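Local atomic coordinates of PHO85 cyclin-10 (Saccharomyces cerevisiae, PDB entry 4KRD), a protein that serves as a cyclin partner of the cyclin-dependent kinase PHO85, forming a holoenzyme that phosphorylates and negatively regulates the glycogen synthase GSY2. Residues Val36-Ala39 and Leu40-Lys44; Lys69-Ser72 and Asn73-Met76; Ser84-Phe87 and Leu88-Ile91; Thr115-Gly118 and Asn119-Gln123; Phe151-Ser154 and His155-Ser159. All coordinates share one frame; numbering follows the deposited sequence. Where two conformers were deposited one is given.

Contact 1: residues Val36-Ala39 and Leu40-Lys44; sequences VDEA and LANFK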
# COMPACT_ATOMS: atom_id res chain seq x y z
N VAL B 36 20.74 -2.84 13.32
CA VAL B 36 19.79 -3.80 13.88
C VAL B 36 19.85 -3.80 15.41
O VAL B 36 18.81 -3.80 16.08
CB VAL B 36 20.04 -5.22 13.34
CG1 VAL B 36 19.38 -6.26 14.22
CG2 VAL B 36 19.53 -5.33 11.92
N ASP B 37 21.05 -3.80 15.98
CA ASP B 37 21.19 -3.83 17.44
C ASP B 37 20.63 -2.56 18.08
O ASP B 37 19.99 -2.62 19.13
CB ASP B 37 22.64 -4.05 17.86
CG ASP B 37 23.10 -5.48 17.61
OD1 ASP B 37 22.29 -6.41 17.80
OD2 ASP B 37 24.28 -5.67 17.24
N GLU B 38 20.87 -1.42 17.45
CA GLU B 38 20.32 -0.17 17.96
C GLU B 38 18.80 -0.11 17.77
O GLU B 38 18.06 0.28 18.68
CB GLU B 38 21.01 1.05 17.33
CG GLU B 38 20.53 2.38 17.91
CD GLU B 38 21.29 3.57 17.37
OE1 GLU B 38 22.53 3.61 17.51
OE2 GLU B 38 20.64 4.49 16.82
N ALA B 39 18.34 -0.50 16.58
CA ALA B 39 16.90 -0.63 16.32
C ALA B 39 16.23 -1.45 17.42
O ALA B 39 15.20 -1.05 17.98
CB ALA B 39 16.67 -1.27 14.96
N LEU B 40 16.82 -2.61 17.73
CA LEU B 40 16.31 -3.49 18.78
C LEU B 40 16.33 -2.84 20.16
O LEU B 40 15.38 -3.00 20.94
CB LEU B 40 17.11 -4.79 18.82
CG LEU B 40 16.89 -5.78 17.68
CD1 LEU B 40 17.78 -6.99 17.88
CD2 LEU B 40 15.43 -6.18 17.67
N ALA B 41 17.41 -2.13 20.46
CA ALA B 41 17.53 -1.43 21.74
C ALA B 41 16.51 -0.29 21.89
O ALA B 41 15.92 -0.11 22.95
CB ALA B 41 18.96 -0.90 21.92
N ASN B 42 16.30 0.48 20.82
CA ASN B 42 15.33 1.57 20.87
C ASN B 42 13.92 1.04 21.08
O ASN B 42 13.11 1.67 21.75
CB ASN B 42 15.40 2.41 19.59
CG ASN B 42 16.73 3.11 19.43
OD1 ASN B 42 17.53 3.17 20.37
ND2 ASN B 42 16.97 3.66 18.25
N PHE B 43 13.65 -0.12 20.50
CA PHE B 43 12.36 -0.78 20.62
C PHE B 43 12.13 -1.15 22.08
O PHE B 43 11.14 -0.75 22.69
CB PHE B 43 12.38 -2.03 19.72
CG PHE B 43 11.05 -2.72 19.57
CD1 PHE B 43 9.86 -2.06 19.82
CD2 PHE B 43 11.00 -4.04 19.13
CE1 PHE B 43 8.64 -2.70 19.65
CE2 PHE B 43 9.79 -4.70 18.97
CZ PHE B 43 8.60 -4.02 19.24
N LYS B 44 13.07 -1.90 22.65
CA LYS B 44 13.01 -2.28 24.06
C LYS B 44 12.91 -1.07 25.00
O LYS B 44 12.10 -1.06 25.93
CB LYS B 44 14.22 -3.14 24.43
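N42 N donates to E38 O at 2.8 Å with an N-H...O angle of 165°, one of four i to i+4 bonds that define the first turns of alpha-helix 36-54 in this cyclin domain. The neighbouring rungs run from L40 N to V36 O (2.8 Å), from A41 N to D37 O (2.9 Å) and from F43 N to A39 O (3.1 Å), so all four carbonyls of V36-A39 are taken up by amides of the following turn. In front of them, S35 OG accepts from E38 N.

E38 and N42 share one side of the helix. With CG of E38 anti to its own nitrogen (chi1 -176°) and the chain stretched out beyond it, the aliphatic part of the glutamate passes the amide of N42; E38 CG stands 3.8 Å from N42 ND2. The carboxylate and amide planes are turned 45° against each other. The acid finds its ionic partner elsewhere, in a salt bridge from OE2 to K196 of helix 189-203, and N42 packs on K196 and L199 of the same helix.

A different side of the helix is apolar. V36 and L40 run alongside each other in the same direction, V36 lying on P99 and L40 on Y102 of helix 99-113. F43, one turn after A39, sends its ring away from V36-A39 to meet T106 and I109 of that helix. Between V36 and L40 the touch is a light one between methyl groups, V36 CG1 to L40 CD1 at 4.1 Å.

Contact 2: residues Lys69-Ser72 and Asn73-Met76; sequences KEYS and NFYM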
# COMPACT_ATOMS: atom_id res chain seq x y z
N LYS B 69 -11.91 -4.29 23.83
CA LYS B 69 -11.96 -5.74 23.70
C LYS B 69 -10.77 -6.28 22.92
O LYS B 69 -10.16 -7.27 23.32
CB LYS B 69 -13.27 -6.19 23.07
CG LYS B 69 -13.22 -7.57 22.41
CD LYS B 69 -12.78 -8.67 23.38
CE LYS B 69 -12.27 -9.88 22.61
NZ LYS B 69 -11.67 -10.91 23.50
N GLU B 70 -10.43 -5.65 21.80
CA GLU B 70 -9.22 -6.04 21.06
C GLU B 70 -7.98 -5.95 21.96
O GLU B 70 -7.16 -6.88 22.03
CB GLU B 70 -9.04 -5.16 19.82
CG GLU B 70 -10.19 -5.26 18.82
CD GLU B 70 -10.23 -6.59 18.11
OE1 GLU B 70 -9.28 -7.39 18.25
OE2 GLU B 70 -11.22 -6.85 17.38
N TYR B 71 -7.84 -4.83 22.65
CA TYR B 71 -6.67 -4.60 23.48
C TYR B 71 -6.47 -5.66 24.59
O TYR B 71 -5.34 -6.04 24.89
CB TYR B 71 -6.68 -3.19 24.07
CG TYR B 71 -5.38 -2.86 24.73
CD1 TYR B 71 -4.29 -2.41 23.99
CD2 TYR B 71 -5.21 -3.03 26.10
CE1 TYR B 71 -3.08 -2.13 24.59
CE2 TYR B 71 -4.00 -2.75 26.71
CZ TYR B 71 -2.94 -2.30 25.96
OH TYR B 71 -1.74 -2.02 26.56
N SER B 72 -7.56 -6.14 25.18
CA SER B 72 -7.47 -7.18 26.22
C SER B 72 -6.80 -8.47 25.74
O SER B 72 -6.32 -9.27 26.54
CB SER B 72 -8.85 -7.49 26.80
OG SER B 72 -9.69 -8.06 25.81
N ASN B 73 -6.76 -8.68 24.43
CA ASN B 73 -6.05 -9.84 23.87
C ASN B 73 -4.55 -9.84 24.19
O ASN B 73 -3.89 -10.88 24.12
CB ASN B 73 -6.28 -9.95 22.35
CG ASN B 73 -7.66 -10.48 21.99
OD1 ASN B 73 -8.19 -11.36 22.67
ND2 ASN B 73 -8.25 -9.93 20.94
N PHE B 74 -4.00 -8.68 24.52
CA PHE B 74 -2.56 -8.59 24.79
C PHE B 74 -2.17 -9.09 26.19
O PHE B 74 -1.01 -9.43 26.42
CB PHE B 74 -2.04 -7.16 24.61
CG PHE B 74 -2.14 -6.67 23.19
CD1 PHE B 74 -1.43 -7.29 22.18
CD2 PHE B 74 -2.96 -5.59 22.88
CE1 PHE B 74 -1.54 -6.85 20.86
CE2 PHE B 74 -3.08 -5.15 21.56
CZ PHE B 74 -2.37 -5.77 20.55
N TYR B 75 -3.13 -9.12 27.11
CA TYR B 75 -2.85 -9.53 28.49
C TYR B 75 -2.47 -11.00 28.59
O TYR B 75 -3.25 -11.88 28.24
CB TYR B 75 -4.04 -9.23 29.40
CG TYR B 75 -3.70 -9.27 30.89
CD1 TYR B 75 -3.32 -8.12 31.56
CD2 TYR B 75 -3.76 -10.46 31.60
CE1 TYR B 75 -3.02 -8.15 32.93
CE2 TYR B 75 -3.46 -10.51 32.96
CZ TYR B 75 -3.09 -9.35 33.61
OH TYR B 75 -2.79 -9.38 34.95
N MET B 76 -1.25 -11.27 29.04
CA MET B 76 -0.75 -12.63 29.20
C MET B 76 -0.69 -12.99 30.68
O MET B 76 0.07 -12.39 31.44
CB MET B 76 0.64 -12.73 28.59
CG MET B 76 1.20 -14.12 28.53
SD MET B 76 2.84 -14.06 27.82
CE MET B 76 3.33 -15.79 27.89
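Helix 65-72 gives way to a type I beta turn, S72 to Y75, round which Y71 and F74 pack together in this cyclin domain. Three consecutive i to i+3 bonds carry the backbone round: N73 N to E70 O (3.0 Å), F74 N to Y71 O (3.0 Å) and Y75 N to S72 O (3.2 Å).

N73 lies alongside E70, their amide and carboxylate planes 68° apart. S175 OG bonds both N73 ND2 and E70 OE1, tying the pair to helix 166-180, while E70 OE2 bonds a polar side chain of another protein's chain.

The two rings form an offset edge-to-face pair, centroids 5.4 Å apart and planes at 67°. Y71 swings CG anti to its backbone nitrogen (chi1 -171°), which presents one ring face to the edge of F74; its hydroxyl bonds E132 OE1. Both side chains also touch M136 of helix 130-148. Within the pair, F74 CD2 sits over the Y71 face, 3.6 Å from Y71 CD1.

Contact 3: residues Ser84-Phe87 and Leu88-Ile91; sequences SADF and LKRI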
# COMPACT_ATOMS: atom_id res chain seq x y z
N SER B 84 11.92 -9.67 27.75
CA SER B 84 11.72 -8.92 26.50
C SER B 84 12.98 -8.90 25.64
O SER B 84 12.91 -9.11 24.42
CB SER B 84 11.28 -7.48 26.79
OG SER B 84 9.98 -7.46 27.31
N ALA B 85 14.12 -8.63 26.26
CA ALA B 85 15.37 -8.52 25.51
C ALA B 85 15.75 -9.85 24.87
O ALA B 85 16.16 -9.89 23.71
CB ALA B 85 16.49 -8.02 26.41
N ASP B 86 15.60 -10.94 25.62
CA ASP B 86 15.96 -12.26 25.10
C ASP B 86 14.97 -12.74 24.05
O ASP B 86 15.34 -13.45 23.11
CB ASP B 86 16.04 -13.29 26.24
CG ASP B 86 17.19 -13.02 27.21
OD1 ASP B 86 18.16 -12.34 26.82
OD2 ASP B 86 17.11 -13.49 28.37
N PHE B 87 13.70 -12.37 24.21
CA PHE B 87 12.67 -12.75 23.25
C PHE B 87 12.96 -12.08 21.92
O PHE B 87 12.86 -12.70 20.85
CB PHE B 87 11.30 -12.33 23.77
CG PHE B 87 10.16 -12.81 22.92
CD1 PHE B 87 10.09 -14.13 22.50
CD2 PHE B 87 9.12 -11.94 22.57
CE1 PHE B 87 9.03 -14.59 21.72
CE2 PHE B 87 8.06 -12.38 21.80
CZ PHE B 87 8.01 -13.71 21.36
N LEU B 88 13.34 -10.81 21.99
CA LEU B 88 13.71 -10.06 20.80
C LEU B 88 14.95 -10.65 20.13
O LEU B 88 15.04 -10.67 18.90
CB LEU B 88 13.91 -8.58 21.14
CG LEU B 88 12.63 -7.75 21.24
CD1 LEU B 88 12.89 -6.40 21.90
CD2 LEU B 88 12.03 -7.58 19.84
N LYS B 89 15.91 -11.13 20.92
CA LYS B 89 17.09 -11.81 20.38
C LYS B 89 16.67 -13.07 19.65
O LYS B 89 17.15 -13.34 18.54
CB LYS B 89 18.06 -12.22 21.50
CG LYS B 89 18.73 -11.07 22.23
CD LYS B 89 19.34 -11.52 23.56
CE LYS B 89 19.93 -10.34 24.34
NZ LYS B 89 20.12 -10.66 25.78
N ARG B 90 15.79 -13.85 20.27
CA ARG B 90 15.30 -15.08 19.64
C ARG B 90 14.61 -14.80 18.30
O ARG B 90 14.84 -15.51 17.33
CB ARG B 90 14.37 -15.85 20.59
CG ARG B 90 13.62 -16.99 19.91
CD ARG B 90 12.84 -17.85 20.88
NE ARG B 90 11.95 -18.77 20.17
CZ ARG B 90 12.32 -19.93 19.64
NH1 ARG B 90 13.59 -20.33 19.74
NH2 ARG B 90 11.44 -20.69 19.00
N ILE B 91 13.77 -13.77 18.26
CA ILE B 91 13.06 -13.40 17.03
C ILE B 91 14.05 -13.02 15.93
O ILE B 91 13.95 -13.50 14.79
CB ILE B 91 12.03 -12.26 17.29
CG1 ILE B 91 10.95 -12.72 18.27
CG2 ILE B 91 11.37 -11.80 15.99
CD1 ILE B 91 9.92 -11.63 18.67
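K89 NZ meets D86 OD1 at 2.8 Å, a hydrogen-bonded salt bridge between residues three apart. The lysine chain, extended beyond CG, runs beside the aspartate in the same direction, and its ammonium reaches OD1 nearly along the C-O axis. Were D86 replaced by an alanine, the ammonium of K89 would probably lose its anionic mate here and the long chain would be freer to swing.

On another side, I91 CD1 makes a CH-pi contact over one face of the F87 ring, 3.9 Å from its centroid and 19° off the normal. F87 holds its CG anti to the backbone nitrogen (chi1 -174°), which carries the ring alongside the next turn, where that methyl can cover it. The F87 ring also meets that of H134 and packs on I138 of helix 130-148.

Behind these side chains, the backbone sets the spacing: R90 N donates to D86 O and I91 N to F87 O, both at 2.9 Å, while L88 N and K89 N bond S84 O and A85 O. R90 turns its guanidinium away to the carbonyls of K160 and V161. With F87, L88 and I91 buried but A85 and K89 exposed, this is an amphipathic alpha-helix, the first turns of helix 84-95 in the cyclin fold.

Contact 4: residues Thr115-Gly118 and Asn119-Gln123; sequences TRDG and NNILQ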
# COMPACT_ATOMS: atom_id res chain seq x y z
N THR B 115 0.14 10.47 22.00
CA THR B 115 -0.25 11.53 21.08
C THR B 115 0.40 12.85 21.54
O THR B 115 1.24 12.85 22.44
CB THR B 115 -1.79 11.66 21.02
OG1 THR B 115 -2.17 12.57 19.98
CG2 THR B 115 -2.34 12.15 22.35
N ARG B 116 0.03 13.95 20.90
CA ARG B 116 0.41 15.28 21.37
C ARG B 116 -0.84 16.11 21.54
O ARG B 116 -1.76 16.00 20.74
CB ARG B 116 1.32 16.00 20.39
CG ARG B 116 2.69 15.41 20.25
CD ARG B 116 3.55 16.29 19.38
NE ARG B 116 4.84 15.67 19.12
CZ ARG B 116 5.85 15.70 19.98
NH1 ARG B 116 5.71 16.34 21.14
NH2 ARG B 116 7.00 15.11 19.68
N ASP B 117 -0.86 16.96 22.56
CA ASP B 117 -2.01 17.82 22.80
C ASP B 117 -1.93 19.07 21.94
O ASP B 117 -1.11 19.16 21.03
CB ASP B 117 -2.13 18.16 24.29
CG ASP B 117 -1.02 19.07 24.79
OD1 ASP B 117 -0.27 19.65 23.97
OD2 ASP B 117 -0.89 19.21 26.02
N GLY B 118 -2.80 20.04 22.23
CA GLY B 118 -2.87 21.26 21.44
C GLY B 118 -1.58 22.06 21.41
O GLY B 118 -1.27 22.71 20.41
N ASN B 119 -0.81 22.00 22.49
CA ASN B 119 0.47 22.69 22.57
C ASN B 119 1.69 21.85 22.19
O ASN B 119 2.79 22.10 22.68
CB ASN B 119 0.67 23.26 23.98
CG ASN B 119 -0.28 24.39 24.28
OD1 ASN B 119 -1.01 24.37 25.26
ND2 ASN B 119 -0.30 25.39 23.40
N ASN B 120 1.49 20.86 21.32
CA ASN B 120 2.56 19.94 20.91
C ASN B 120 3.26 19.20 22.05
O ASN B 120 4.39 18.76 21.89
CB ASN B 120 3.59 20.65 20.05
CG ASN B 120 3.16 20.77 18.60
OD1 ASN B 120 2.12 20.24 18.21
ND2 ASN B 120 3.95 21.47 17.79
N ILE B 121 2.58 19.06 23.19
CA ILE B 121 3.14 18.31 24.31
C ILE B 121 2.73 16.84 24.25
O ILE B 121 1.56 16.52 24.10
CB ILE B 121 2.72 18.91 25.67
CG1 ILE B 121 3.00 20.42 25.70
CG2 ILE B 121 3.43 18.20 26.83
CD1 ILE B 121 4.42 20.77 25.34
N LEU B 122 3.71 15.96 24.40
CA LEU B 122 3.49 14.53 24.35
C LEU B 122 2.55 14.12 25.49
O LEU B 122 2.65 14.63 26.60
CB LEU B 122 4.84 13.82 24.49
CG LEU B 122 5.16 12.52 23.77
CD1 LEU B 122 4.95 12.66 22.25
CD2 LEU B 122 6.58 12.10 24.09
N GLN B 123 1.62 13.22 25.19
CA GLN B 123 0.65 12.73 26.18
C GLN B 123 0.51 11.22 26.06
O GLN B 123 0.52 10.68 24.95
CB GLN B 123 -0.73 13.35 25.95
CG GLN B 123 -0.82 14.84 26.15
CD GLN B 123 -0.54 15.25 27.58
OE1 GLN B 123 -1.06 14.64 28.52
NE2 GLN B 123 0.28 16.27 27.75
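N119 meets D117 across the turn: its backbone N makes a weak bond to D117 OD1 at 2.8 Å, bent to 126°. N120 follows, with N bonded to D117 O to close a type I turn from D117 to N120, and with its own carbonyl taking NH1 of R116 at 2.9 Å. That donor stands above the N120 carbonyl plane, and N120 O is tilted 27° from the guanidinium plane. The side-chain oxygen OD1 of N120 bonds H23.

At I121 both backbone polar atoms are engaged by D117: I121 O accepts from D117 N, and I121 N donates to D117 OD1 (3.0 Å) from above the carboxylate plane. OD1 thus gathers two backbone amides, because CG of D117 lies between its own nitrogen and carbonyl carbon (chi1 69°), turning the acid back over the loop. This is the bend of the small beta hairpin formed by strands 114-116 and 122-124, at the surface of the otherwise helical cyclin domain, beside helix 189-203.

L122 pairs with R116 in an antiparallel non-hydrogen-bonded register, and its CD1 sits over the centre of one guanidinium face, 3.8 Å above the plane. A salt bridge from NH2 to E201 holds the arginine to helix 189-203, on whose L198 both residues pack. A leucine in place of R116 would probably leave E201 without this cation and N120 O without this donor.

Q123 forms the hydrogen-bonded pair with T115: Q123 N reaches T115 O at 2.8 Å, and T115 N returns to Q123 O at 3.0 Å.

Contact 5: residues Phe151-Ser154 and His155-Ser159; sequences FVHS and HEYFS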
# COMPACT_ATOMS: atom_id res chain seq x y z
N PHE B 151 7.71 -10.22 0.78
CA PHE B 151 7.70 -11.59 1.28
C PHE B 151 7.94 -11.61 2.79
O PHE B 151 8.88 -10.98 3.28
CB PHE B 151 8.74 -12.45 0.54
CG PHE B 151 8.45 -12.60 -0.94
CD1 PHE B 151 7.50 -13.50 -1.39
CD2 PHE B 151 9.13 -11.83 -1.87
CE1 PHE B 151 7.23 -13.64 -2.75
CE2 PHE B 151 8.86 -11.96 -3.22
CZ PHE B 151 7.91 -12.87 -3.67
N VAL B 152 7.06 -12.28 3.51
CA VAL B 152 7.24 -12.45 4.94
C VAL B 152 7.26 -13.92 5.28
O VAL B 152 6.82 -14.75 4.49
CB VAL B 152 6.12 -11.75 5.76
CG1 VAL B 152 6.15 -10.26 5.51
CG2 VAL B 152 4.76 -12.35 5.44
N HIS B 153 7.80 -14.24 6.45
CA HIS B 153 7.79 -15.60 6.95
C HIS B 153 6.37 -16.15 7.00
O HIS B 153 5.40 -15.40 7.19
CB HIS B 153 8.43 -15.66 8.34
CG HIS B 153 9.88 -15.28 8.33
ND1 HIS B 153 10.86 -16.12 7.83
CD2 HIS B 153 10.51 -14.16 8.73
CE1 HIS B 153 12.03 -15.52 7.93
NE2 HIS B 153 11.85 -14.33 8.48
N SER B 154 6.25 -17.46 6.84
CA SER B 154 4.95 -18.11 6.89
C SER B 154 4.32 -17.92 8.26
O SER B 154 5.02 -17.74 9.26
CB SER B 154 5.09 -19.60 6.59
OG SER B 154 5.90 -20.22 7.56
N HIS B 155 3.00 -17.96 8.31
CA HIS B 155 2.28 -17.85 9.56
C HIS B 155 2.73 -18.96 10.51
O HIS B 155 2.82 -18.77 11.72
CB HIS B 155 0.78 -17.93 9.31
CG HIS B 155 -0.05 -17.26 10.35
ND1 HIS B 155 -0.85 -17.95 11.23
CD2 HIS B 155 -0.18 -15.95 10.67
CE1 HIS B 155 -1.46 -17.09 12.03
NE2 HIS B 155 -1.07 -15.87 11.71
N GLU B 156 3.00 -20.14 9.95
CA GLU B 156 3.46 -21.28 10.72
C GLU B 156 4.83 -21.00 11.35
O GLU B 156 5.00 -21.12 12.56
CB GLU B 156 3.54 -22.52 9.83
CG GLU B 156 3.81 -23.82 10.57
CD GLU B 156 3.59 -25.04 9.68
OE1 GLU B 156 3.76 -24.90 8.46
OE2 GLU B 156 3.25 -26.12 10.22
N TYR B 157 5.79 -20.63 10.51
CA TYR B 157 7.13 -20.32 10.98
C TYR B 157 7.17 -19.22 12.05
O TYR B 157 7.81 -19.38 13.10
CB TYR B 157 8.03 -19.93 9.82
CG TYR B 157 9.47 -19.76 10.24
CD1 TYR B 157 10.23 -20.86 10.60
CD2 TYR B 157 10.06 -18.50 10.28
CE1 TYR B 157 11.55 -20.72 11.00
CE2 TYR B 157 11.38 -18.35 10.67
CZ TYR B 157 12.12 -19.47 11.03
OH TYR B 157 13.43 -19.35 11.43
N PHE B 158 6.51 -18.10 11.79
CA PHE B 158 6.49 -17.01 12.78
C PHE B 158 5.87 -17.42 14.13
O PHE B 158 6.39 -17.10 15.20
CB PHE B 158 5.81 -15.75 12.24
CG PHE B 158 6.13 -14.50 13.02
CD1 PHE B 158 7.30 -13.80 12.79
CD2 PHE B 158 5.27 -14.05 14.02
CE1 PHE B 158 7.61 -12.66 13.53
CE2 PHE B 158 5.57 -12.91 14.76
CZ PHE B 158 6.75 -12.21 14.52
N SER B 159 4.74 -18.12 14.08
CA SER B 159 4.11 -18.66 15.29
C SER B 159 5.10 -19.47 16.14
O SER B 159 5.24 -19.23 17.34
CB SER B 159 2.93 -19.55 14.92
OG SER B 159 1.93 -18.80 14.25
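S154 and Y157 meet at the tight centre of this contact, where S154 OG accepts from Y157 N at 3.0 Å with an N-H...O angle of 159°. The hydroxyl can do so because OG is placed between the backbone nitrogen and the carbonyl carbon (chi1 62°), folded back towards the first turn; it also lies 3.1 Å from Y157 CB. The S154 carbonyl takes F158 N at 3.0 Å, and this bond is almost straight.

H153 and Y157 pack next to this cap. Their side chains run alongside in the same direction, with H153 ND1 3.5 Å from Y157 CD2; the rings are oblique, planes at 39° and centroids 5.1 Å apart. Backbone carbonyls beyond the segments fix both far ends: C95 O takes H153 NE2, and K94 O takes the hydroxyl of Y157.

The solvent side is looser. E156 is exposed there, and beyond its CB the side chain leads away from the cap. H155, by contrast, is buried: the chain of another protein packs its backbone on this histidine, with a weak hydrogen bond at ND1, and the same chain covers F151 in the loop before the cap.

A serine N-cap opening an alpha-helix is the motif here, at the start of helix 155-162 in the cyclin fold.

In the fold
All five contacts are local and follow in series along the chain, so none nests within or crosses another. Contact 1 opens helix 36-54; contact 2 turns the chain out of helix 65-72, about 25 Å away between centres and on the opposite side of the chain's centre. Contact 3 then starts helix 84-95 and is the one that touches contact 1, F43 and L40 packing on L88. Contact 4 closes the hairpin 114-124, and contact 5 leads into helix 155-162. Contacts 4 and 5 lie farthest apart, about 37 Å between centres. Helix 130-148 joins contacts 2, 3 and 5, whereas helix 189-203 backs contacts 1 and 4.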